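Local coordinates for protection of telomeres protein 1 (Schizosaccharomyces pombe, PDB 4HIO) that protects telomere ends by binding the single-stranded GGTTAC overhang and regulates telomerase, this chain being one of its single-stranded-DNA-binding domains, at residues N32-V37 with S66-L71; I70-H75 with E105-G110. The protein carries 1 engineered substitution. One frame throughout, in Å; residues are numbered along the deposited sequence.

Contact 1: residues N32-V37 with S66-L71; sequences NFTLYV and SIRCIL. With nucleotides of chain B.
F33-V37 and I67-L71 pair as antiparallel neighbours in the curled sheet of an OB fold; Y36, R68 and I70 on one face, with N32 at its end, meet the bound single-stranded DNA. F33, L35 and V37 form hydrogen-bonded pairs with L71, C69 and I67, six backbone bonds in all; the shortest runs from C69 N to L35 O (2.7 Å), and its mate from L35 N to C69 O is nearly straight at 172°. T34-I70 and Y36-R68 are the non-hydrogen-bonded pairs between them. With CG anti to the backbone N (chi1 -168°), R68 runs alongside the Y36 ring; its CG rests on T34 CG2 (3.4 Å) and, next to it, on Y36 CE2 (3.6 Å). Its guanidinium, turned 73° from that ring, slots between bases, with DA5 of chain B over one face and DG2 and DA4 of chain B over the other. A water in the guanidinium plane accepts from R68 NH1 (2.9 Å) and bonds Y36 OH (2.9 Å). It donates to O4' of DA5 of chain B (3.0 Å), tying both side chains to a sugar. E105 and D99 hold R68 NH2 by salt bridges, which probably offset its charge. At the far end, N32 ND2 passes I70 CG2 and makes a weak bond to O4' of DG2 of chain B (3.5 Å). On the reverse side the packing is apolar: F33 CD2 meets L71 CD2 (3.9 Å), and C79 of helix 74-79 touches both residues. A sheet with one apolar face and one lined with groups for bases is typical of OB-fold single-stranded-DNA-binding domains.

Contact 2: residues I70-H75 with E105-G110; sequences ILWDEH and ECILHG. With nucleotides of chain B.
I70 and L71 run parallel beside I107 and L108, and beyond them W72 and D73 meet H109 and G110. The inner part is tight. W72 N donates to L108 O almost in line with the carbonyl, and L71 CD1 abuts L108 CD1 (3.6 Å). The H75 ring is sandwiched between L108 CB over one face and E74 CG over the other, while its NE2 donates to H109 O (3.0 Å, 141°), coming from above that carbonyl's plane. W72, its CG beside the backbone N (chi1 -63°), lays one indole face on the base of DG1 of chain B and the other on I70 CG2, with I107 CG2 at the ring edge. Were W72 an alanine, the DG1 base would probably lose its stacking partner, and I70 CG2 the indole face that covers it. The outer part is looser: E74 and G110 are partly exposed, E74 OE1 merely nearing G110 CA (3.5 Å) while its OE2 bonds D111 N; H109 NE2 hydrogen-bonds R16. On this partly exposed side the DNA supplies the order: D73 takes N2 of DG1 of chain B on OD1 (3.1 Å) and its N1 on OD2 (3.0 Å), and G110 N gives a hydrogen to O6 of the same base. E105 grips DG2 of chain B likewise, OE1 on N2 (2.9 Å) and OE2 on N1 (2.7 Å). Because adenine has neither an N1 hydrogen nor a 2-amino group, these paired carboxylate bonds imply selection for guanine, consistent with a recognition sequence that opens with GG.

In the fold
Contacts 1 and 2 lie on the two flanks of strand 67-71, antiparallel to 33-38 and parallel to 104-108, and share I70 and L71; their centres are about 9 Å apart. The backbone ladder continues across the middle strand, with R68 O probably bonded to C106 N (2.7 Å), and C69 SG packs on C106 CB (3.6 Å) on the inner side. On the DNA side, R68 NH2 and E105 OE1 form a salt bridge (2.9 Å) that probably orients both groups, each of which meets DG2 of chain B, and N32 ND2 lies against W72 CH2 (3.1 Å). Together the contacts form one face that meets DG1 and DG2 of chain B at contact 2 and DG2, DA4 and DA5 of chain B at contact 1.

Contact 1: residues N32-V37 with S66-L71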
loop_
_atom_site.group_PDB
_atom_site.type_symbol
_atom_site.label_atom_id
_atom_site.label_comp_id
_atom_site.label_asym_id
_atom_site.label_seq_id
_atom_site.Cartn_x
_atom_site.Cartn_y
_atom_site.Cartn_z
ATOM N N ASN A 32 4.344 -10.058 11.472
ATOM C CA ASN A 32 3.563 -8.946 10.947
ATOM C C ASN A 32 2.626 -9.344 9.805
ATOM O O ASN A 32 2.532 -10.513 9.441
ATOM C CB ASN A 32 4.485 -7.808 10.509
ATOM C CG ASN A 32 5.630 -8.285 9.639
ATOM O OD1 ASN A 32 5.430 -9.038 8.691
ATOM N ND2 ASN A 32 6.842 -7.845 9.960
ATOM N N PHE A 33 1.935 -8.351 9.255
ATOM C CA PHE A 33 1.108 -8.525 8.069
ATOM C C PHE A 33 1.573 -7.564 6.982
ATOM O O PHE A 33 1.642 -6.363 7.202
ATOM C CB PHE A 33 -0.353 -8.245 8.409
ATOM C CG PHE A 33 -1.308 -8.503 7.277
ATOM C CD1 PHE A 33 -1.301 -9.712 6.607
ATOM C CD2 PHE A 33 -2.220 -7.536 6.895
ATOM C CE1 PHE A 33 -2.182 -9.948 5.577
ATOM C CE2 PHE A 33 -3.101 -7.768 5.867
ATOM C CZ PHE A 33 -3.084 -8.978 5.209
ATOM N N THR A 34 1.897 -8.097 5.812
ATOM C CA THR A 34 2.486 -7.281 4.759
ATOM C C THR A 34 1.540 -7.151 3.576
ATOM O O THR A 34 0.990 -8.139 3.099
ATOM C CB THR A 34 3.847 -7.839 4.302
ATOM O OG1 THR A 34 4.736 -7.887 5.425
ATOM C CG2 THR A 34 4.457 -6.956 3.233
ATOM N N LEU A 35 1.379 -5.924 3.094
ATOM C CA LEU A 35 0.599 -5.653 1.903
ATOM C C LEU A 35 1.497 -5.089 0.825
ATOM O O LEU A 35 2.461 -4.395 1.114
ATOM C CB LEU A 35 -0.482 -4.611 2.185
ATOM C CG LEU A 35 -1.483 -4.820 3.315
ATOM C CD1 LEU A 35 -2.325 -3.567 3.466
ATOM C CD2 LEU A 35 -2.359 -6.010 3.025
ATOM N N TYR A 36 1.145 -5.335 -0.429
ATOM C CA TYR A 36 1.773 -4.650 -1.551
ATOM C C TYR A 36 0.652 -4.010 -2.361
ATOM O O TYR A 36 -0.215 -4.706 -2.865
ATOM C CB TYR A 36 2.598 -5.623 -2.390
ATOM C CG TYR A 36 3.657 -6.350 -1.586
ATOM C CD1 TYR A 36 3.327 -7.429 -0.784
ATOM C CD2 TYR A 36 4.985 -5.952 -1.628
ATOM C CE1 TYR A 36 4.288 -8.094 -0.050
ATOM C CE2 TYR A 36 5.949 -6.609 -0.899
ATOM C CZ TYR A 36 5.597 -7.679 -0.109
ATOM O OH TYR A 36 6.557 -8.334 0.621
ATOM N N VAL A 37 0.663 -2.683 -2.456
ATOM C CA VAL A 37 -0.470 -1.927 -2.977
ATOM C C VAL A 37 -0.046 -0.960 -4.072
ATOM O O VAL A 37 1.107 -0.557 -4.147
ATOM C CB VAL A 37 -1.200 -1.125 -1.874
ATOM C CG1 VAL A 37 -1.433 -1.985 -0.644
ATOM C CG2 VAL A 37 -0.419 0.130 -1.522
ATOM N N SER A 66 4.401 -0.101 -7.268
ATOM C CA SER A 66 3.814 -0.704 -6.077
ATOM C C SER A 66 4.707 -0.524 -4.848
ATOM O O SER A 66 5.920 -0.380 -4.968
ATOM C CB SER A 66 3.524 -2.188 -6.313
ATOM O OG SER A 66 2.502 -2.363 -7.273
ATOM N N ILE A 67 4.093 -0.528 -3.669
ATOM C CA ILE A 67 4.825 -0.289 -2.434
ATOM C C ILE A 67 4.440 -1.283 -1.337
ATOM O O ILE A 67 3.281 -1.672 -1.208
ATOM C CB ILE A 67 4.657 1.170 -1.927
ATOM C CG1 ILE A 67 5.503 1.403 -0.672
ATOM C CG2 ILE A 67 3.193 1.495 -1.679
ATOM C CD1 ILE A 67 5.591 2.846 -0.239
ATOM N N ARG A 68 5.436 -1.697 -0.563
ATOM C CA ARG A 68 5.225 -2.567 0.580
ATOM C C ARG A 68 4.698 -1.770 1.765
ATOM O O ARG A 68 5.266 -0.746 2.138
ATOM C CB ARG A 68 6.536 -3.264 0.957
ATOM C CG ARG A 68 6.389 -4.413 1.936
ATOM C CD ARG A 68 7.701 -5.157 2.093
ATOM N NE ARG A 68 8.826 -4.234 2.079
ATOM C CZ ARG A 68 9.971 -4.449 1.444
ATOM N NH1 ARG A 68 10.166 -5.569 0.764
ATOM N NH2 ARG A 68 10.931 -3.541 1.500
ATOM N N CYS A 69 3.611 -2.250 2.353
ATOM C CA CYS A 69 3.154 -1.758 3.642
ATOM C C CYS A 69 3.272 -2.835 4.718
ATOM O O CYS A 69 2.742 -3.929 4.571
ATOM C CB CYS A 69 1.708 -1.276 3.542
ATOM S SG CYS A 69 1.377 -0.215 2.123
ATOM N N ILE A 70 3.990 -2.523 5.788
ATOM C CA ILE A 70 4.164 -3.463 6.883
ATOM C C ILE A 70 3.298 -3.059 8.069
ATOM O O ILE A 70 3.414 -1.952 8.577
ATOM C CB ILE A 70 5.631 -3.559 7.322
ATOM C CG1 ILE A 70 6.525 -3.857 6.116
ATOM C CG2 ILE A 70 5.797 -4.627 8.391
ATOM C CD1 ILE A 70 7.967 -4.105 6.469
ATOM N N LEU A 71 2.430 -3.971 8.493
ATOM C CA LEU A 71 1.486 -3.712 9.572
ATOM C C LEU A 71 1.870 -4.484 10.828
ATOM O O LEU A 71 1.977 -5.704 10.798
ATOM C CB LEU A 71 0.072 -4.099 9.142
ATOM C CG LEU A 71 -0.678 -3.143 8.214
ATOM C CD1 LEU A 71 0.160 -2.817 6.993
ATOM C CD2 LEU A 71 -2.015 -3.735 7.801
ATOM P P DA B 5 13.407 -9.366 -3.472
ATOM O OP1 DA B 5 13.850 -10.409 -4.421
ATOM O OP2 DA B 5 13.995 -8.020 -3.554
ATOM O "O5'" DA B 5 11.819 -9.256 -3.551
ATOM C "C5'" DA B 5 10.993 -10.272 -3.003
ATOM C "C4'" DA B 5 9.636 -10.232 -3.677
ATOM O "O4'" DA B 5 8.949 -9.029 -3.273
ATOM C "C3'" DA B 5 9.694 -10.119 -5.192
ATOM O "O3'" DA B 5 8.473 -10.519 -5.775
ATOM C "C2'" DA B 5 9.931 -8.629 -5.397
ATOM C "C1'" DA B 5 9.194 -8.002 -4.218
ATOM N N9 DA B 5 9.984 -6.972 -3.552
ATOM C C8 DA B 5 11.307 -7.039 -3.223
ATOM N N7 DA B 5 11.765 -5.968 -2.626
ATOM C C5 DA B 5 10.652 -5.142 -2.555
ATOM C C6 DA B 5 10.463 -3.850 -2.034
ATOM N N6 DA B 5 11.428 -3.137 -1.454
ATOM N N1 DA B 5 9.233 -3.317 -2.131
ATOM C C2 DA B 5 8.266 -4.031 -2.711
ATOM N N3 DA B 5 8.320 -5.243 -3.243
ATOM C C4 DA B 5 9.552 -5.747 -3.125
ATOM P P DG B 2 12.586 -8.083 13.441
ATOM O OP1 DG B 2 12.282 -9.317 14.190
ATOM O OP2 DG B 2 13.899 -7.926 12.780
ATOM O "O5'" DG B 2 11.435 -7.887 12.348
ATOM C "C5'" DG B 2 10.610 -8.987 11.968
ATOM C "C4'" DG B 2 10.810 -9.343 10.507
ATOM O "O4'" DG B 2 10.276 -8.275 9.683
ATOM C "C3'" DG B 2 12.281 -9.470 10.137
ATOM O "O3'" DG B 2 12.516 -10.407 9.099
ATOM C "C2'" DG B 2 12.624 -8.065 9.674
ATOM C "C1'" DG B 2 11.329 -7.594 9.031
ATOM N N9 DG B 2 11.195 -6.155 9.202
ATOM C C8 DG B 2 11.158 -5.480 10.392
ATOM N N7 DG B 2 11.053 -4.193 10.257
ATOM C C5 DG B 2 11.026 -3.996 8.886
ATOM C C6 DG B 2 10.923 -2.800 8.140
ATOM O O6 DG B 2 10.827 -1.640 8.556
ATOM N N1 DG B 2 10.934 -3.050 6.773
ATOM C C2 DG B 2 11.031 -4.293 6.197
ATOM N N2 DG B 2 11.023 -4.327 4.858
ATOM N N3 DG B 2 11.129 -5.420 6.886
ATOM C C4 DG B 2 11.119 -5.197 8.219
ATOM P P DA B 4 16.589 -9.618 2.989
ATOM O OP1 DA B 4 16.726 -11.018 3.431
ATOM O OP2 DA B 4 17.671 -8.652 3.254
ATOM O "O5'" DA B 4 16.271 -9.510 1.425
ATOM C "C5'" DA B 4 15.781 -10.624 0.709
ATOM C "C4'" DA B 4 14.398 -10.386 0.118
ATOM O "O4'" DA B 4 13.454 -10.030 1.153
ATOM C "C3'" DA B 4 14.262 -9.317 -0.962
ATOM O "O3'" DA B 4 13.595 -9.969 -2.012
ATOM C "C2'" DA B 4 13.376 -8.255 -0.313
ATOM C "C1'" DA B 4 12.532 -9.122 0.611
ATOM N N9 DA B 4 11.919 -8.457 1.755
ATOM C C8 DA B 4 12.354 -7.337 2.399
ATOM N N7 DA B 4 11.600 -6.979 3.407
ATOM C C5 DA B 4 10.605 -7.937 3.431
ATOM C C6 DA B 4 9.493 -8.121 4.267
ATOM N N6 DA B 4 9.203 -7.303 5.283
ATOM N N1 DA B 4 8.698 -9.178 4.019
ATOM C C2 DA B 4 9.004 -9.987 3.001
ATOM N N3 DA B 4 10.020 -9.918 2.147
ATOM C C4 DA B 4 10.790 -8.860 2.421
HETATM O O HOH W 1 9.305 -8.059 -0.413
#

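Contact 2: residues I70-H75 with E105-G110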
loop_
_atom_site.group_PDB
_atom_site.type_symbol
_atom_site.label_atom_id
_atom_site.label_comp_id
_atom_site.label_asym_id
_atom_site.label_seq_id
_atom_site.Cartn_x
_atom_site.Cartn_y
_atom_site.Cartn_z
ATOM N N ILE A 70 3.990 -2.523 5.788
ATOM C CA ILE A 70 4.164 -3.463 6.883
ATOM C C ILE A 70 3.298 -3.059 8.069
ATOM O O ILE A 70 3.414 -1.952 8.577
ATOM C CB ILE A 70 5.631 -3.559 7.322
ATOM C CG1 ILE A 70 6.525 -3.857 6.116
ATOM C CG2 ILE A 70 5.797 -4.627 8.391
ATOM C CD1 ILE A 70 7.967 -4.105 6.469
ATOM N N LEU A 71 2.430 -3.971 8.493
ATOM C CA LEU A 71 1.486 -3.712 9.572
ATOM C C LEU A 71 1.870 -4.484 10.828
ATOM O O LEU A 71 1.977 -5.704 10.798
ATOM C CB LEU A 71 0.072 -4.099 9.142
ATOM C CG LEU A 71 -0.678 -3.143 8.214
ATOM C CD1 LEU A 71 0.160 -2.817 6.993
ATOM C CD2 LEU A 71 -2.015 -3.735 7.801
ATOM N N TRP A 72 2.069 -3.757 11.923
ATOM C CA TRP A 72 2.452 -4.347 13.192
ATOM C C TRP A 72 1.315 -4.307 14.199
ATOM O O TRP A 72 0.429 -3.461 14.124
ATOM C CB TRP A 72 3.642 -3.595 13.791
ATOM C CG TRP A 72 4.892 -3.653 12.994
ATOM C CD1 TRP A 72 5.378 -2.688 12.167
ATOM C CD2 TRP A 72 5.839 -4.726 12.960
ATOM N NE1 TRP A 72 6.562 -3.092 11.613
ATOM C CE2 TRP A 72 6.872 -4.340 12.085
ATOM C CE3 TRP A 72 5.915 -5.974 13.585
ATOM C CZ2 TRP A 72 7.962 -5.158 11.815
ATOM C CZ3 TRP A 72 6.999 -6.782 13.316
ATOM C CH2 TRP A 72 8.007 -6.372 12.438
ATOM N N ASP A 73 1.369 -5.222 15.158
ATOM C CA ASP A 73 0.513 -5.155 16.326
ATOM C C ASP A 73 -0.970 -5.047 15.993
ATOM O O ASP A 73 -1.514 -5.894 15.301
ATOM C CB ASP A 73 0.961 -3.993 17.208
ATOM C CG ASP A 73 2.406 -4.125 17.635
ATOM O OD1 ASP A 73 2.849 -5.272 17.827
ATOM O OD2 ASP A 73 3.102 -3.098 17.766
ATOM N N GLU A 74 -1.621 -4.005 16.494
ATOM C CA GLU A 74 -3.070 -3.890 16.350
ATOM C C GLU A 74 -3.499 -3.887 14.883
ATOM O O GLU A 74 -4.603 -4.306 14.550
ATOM C CB GLU A 74 -3.594 -2.637 17.058
ATOM C CG GLU A 74 -3.104 -1.330 16.475
ATOM C CD GLU A 74 -1.898 -0.778 17.209
ATOM O OE1 GLU A 74 -1.105 -1.580 17.738
ATOM O OE2 GLU A 74 -1.743 0.458 17.250
ATOM N N HIS A 75 -2.617 -3.406 14.013
ATOM C CA HIS A 75 -2.916 -3.328 12.589
ATOM C C HIS A 75 -2.811 -4.702 11.932
ATOM O O HIS A 75 -3.628 -5.067 11.089
ATOM C CB HIS A 75 -1.970 -2.344 11.896
ATOM C CG HIS A 75 -1.743 -1.076 12.658
ATOM N ND1 HIS A 75 -2.670 -0.059 12.704
ATOM C CD2 HIS A 75 -0.689 -0.656 13.395
ATOM C CE1 HIS A 75 -2.202 0.929 13.442
ATOM N NE2 HIS A 75 -1.001 0.594 13.872
ATOM N N GLU A 105 9.051 2.360 1.517
ATOM C CA GLU A 105 8.022 1.470 2.034
ATOM C C GLU A 105 7.147 2.145 3.089
ATOM O O GLU A 105 7.504 3.180 3.643
ATOM C CB GLU A 105 8.651 0.203 2.608
ATOM C CG GLU A 105 9.493 0.440 3.847
ATOM C CD GLU A 105 10.140 -0.830 4.357
ATOM O OE1 GLU A 105 9.936 -1.886 3.730
ATOM O OE2 GLU A 105 10.849 -0.770 5.382
ATOM N N CYS A 106 5.997 1.537 3.347
ATOM C CA CYS A 106 5.032 2.068 4.301
ATOM C C CYS A 106 5.040 1.237 5.577
ATOM O O CYS A 106 5.162 0.019 5.530
ATOM C CB CYS A 106 3.622 2.079 3.698
ATOM S SG CYS A 106 3.314 3.426 2.538
ATOM N N ILE A 107 4.896 1.909 6.715
ATOM C CA ILE A 107 4.812 1.233 8.001
ATOM C C ILE A 107 3.630 1.704 8.840
ATOM O O ILE A 107 3.428 2.894 9.032
ATOM C CB ILE A 107 6.083 1.428 8.847
ATOM C CG1 ILE A 107 7.329 1.112 8.027
ATOM C CG2 ILE A 107 6.033 0.542 10.080
ATOM C CD1 ILE A 107 7.493 -0.351 7.753
ATOM N N LEU A 108 2.866 0.749 9.352
ATOM C CA LEU A 108 1.872 1.033 10.370
ATOM C C LEU A 108 2.372 0.378 11.645
ATOM O O LEU A 108 2.201 -0.816 11.844
ATOM C CB LEU A 108 0.497 0.492 9.981
ATOM C CG LEU A 108 -0.232 1.264 8.882
ATOM C CD1 LEU A 108 0.118 0.694 7.524
ATOM C CD2 LEU A 108 -1.724 1.237 9.094
ATOM N N HIS A 109 3.023 1.174 12.486
ATOM C CA HIS A 109 3.583 0.701 13.722
ATOM C C HIS A 109 2.573 0.768 14.890
ATOM O O HIS A 109 1.665 1.535 14.873
ATOM C CB HIS A 109 4.824 1.516 14.069
ATOM C CG HIS A 109 4.552 2.981 14.218
ATOM N ND1 HIS A 109 4.160 3.561 15.404
ATOM C CD2 HIS A 109 4.636 3.995 13.323
ATOM C CE1 HIS A 109 4.008 4.861 15.229
ATOM N NE2 HIS A 109 4.282 5.149 13.973
ATOM N N GLY A 110 2.763 -0.099 15.864
ATOM C CA GLY A 110 1.992 -0.032 17.090
ATOM C C GLY A 110 1.793 1.382 17.603
ATOM O O GLY A 110 2.739 2.162 17.687
ATOM O "O5'" DG B 1 14.887 -3.295 14.122
ATOM C "C5'" DG B 1 13.463 -3.212 14.249
ATOM C "C4'" DG B 1 12.861 -4.464 14.870
ATOM O "O4'" DG B 1 11.703 -4.091 15.663
ATOM C "C3'" DG B 1 12.352 -5.493 13.867
ATOM O "O3'" DG B 1 12.382 -6.815 14.400
ATOM C "C2'" DG B 1 10.920 -5.024 13.658
ATOM C "C1'" DG B 1 10.528 -4.607 15.070
ATOM N N9 DG B 1 9.477 -3.594 15.088
ATOM C C8 DG B 1 9.536 -2.332 14.552
ATOM N N7 DG B 1 8.443 -1.645 14.711
ATOM C C5 DG B 1 7.598 -2.506 15.393
ATOM C C6 DG B 1 6.269 -2.317 15.844
ATOM O O6 DG B 1 5.553 -1.318 15.731
ATOM N N1 DG B 1 5.782 -3.445 16.490
ATOM C C2 DG B 1 6.486 -4.607 16.679
ATOM N N2 DG B 1 5.849 -5.591 17.324
ATOM N N3 DG B 1 7.725 -4.796 16.263
ATOM C C4 DG B 1 8.218 -3.708 15.631
ATOM P P DG B 2 12.586 -8.083 13.441
ATOM O OP1 DG B 2 12.282 -9.317 14.190
ATOM O OP2 DG B 2 13.899 -7.926 12.780
ATOM O "O5'" DG B 2 11.435 -7.887 12.348
ATOM C "C5'" DG B 2 10.610 -8.987 11.968
ATOM C "C4'" DG B 2 10.810 -9.343 10.507
ATOM O "O4'" DG B 2 10.276 -8.275 9.683
ATOM C "C3'" DG B 2 12.281 -9.470 10.137
ATOM O "O3'" DG B 2 12.516 -10.407 9.099
ATOM C "C2'" DG B 2 12.624 -8.065 9.674
ATOM C "C1'" DG B 2 11.329 -7.594 9.031
ATOM N N9 DG B 2 11.195 -6.155 9.202
ATOM C C8 DG B 2 11.158 -5.480 10.392
ATOM N N7 DG B 2 11.053 -4.193 10.257
ATOM C C5 DG B 2 11.026 -3.996 8.886
ATOM C C6 DG B 2 10.923 -2.800 8.140
ATOM O O6 DG B 2 10.827 -1.640 8.556
ATOM N N1 DG B 2 10.934 -3.050 6.773
ATOM C C2 DG B 2 11.031 -4.293 6.197
ATOM N N2 DG B 2 11.023 -4.327 4.858
ATOM N N3 DG B 2 11.129 -5.420 6.886
ATOM C C4 DG B 2 11.119 -5.197 8.219
#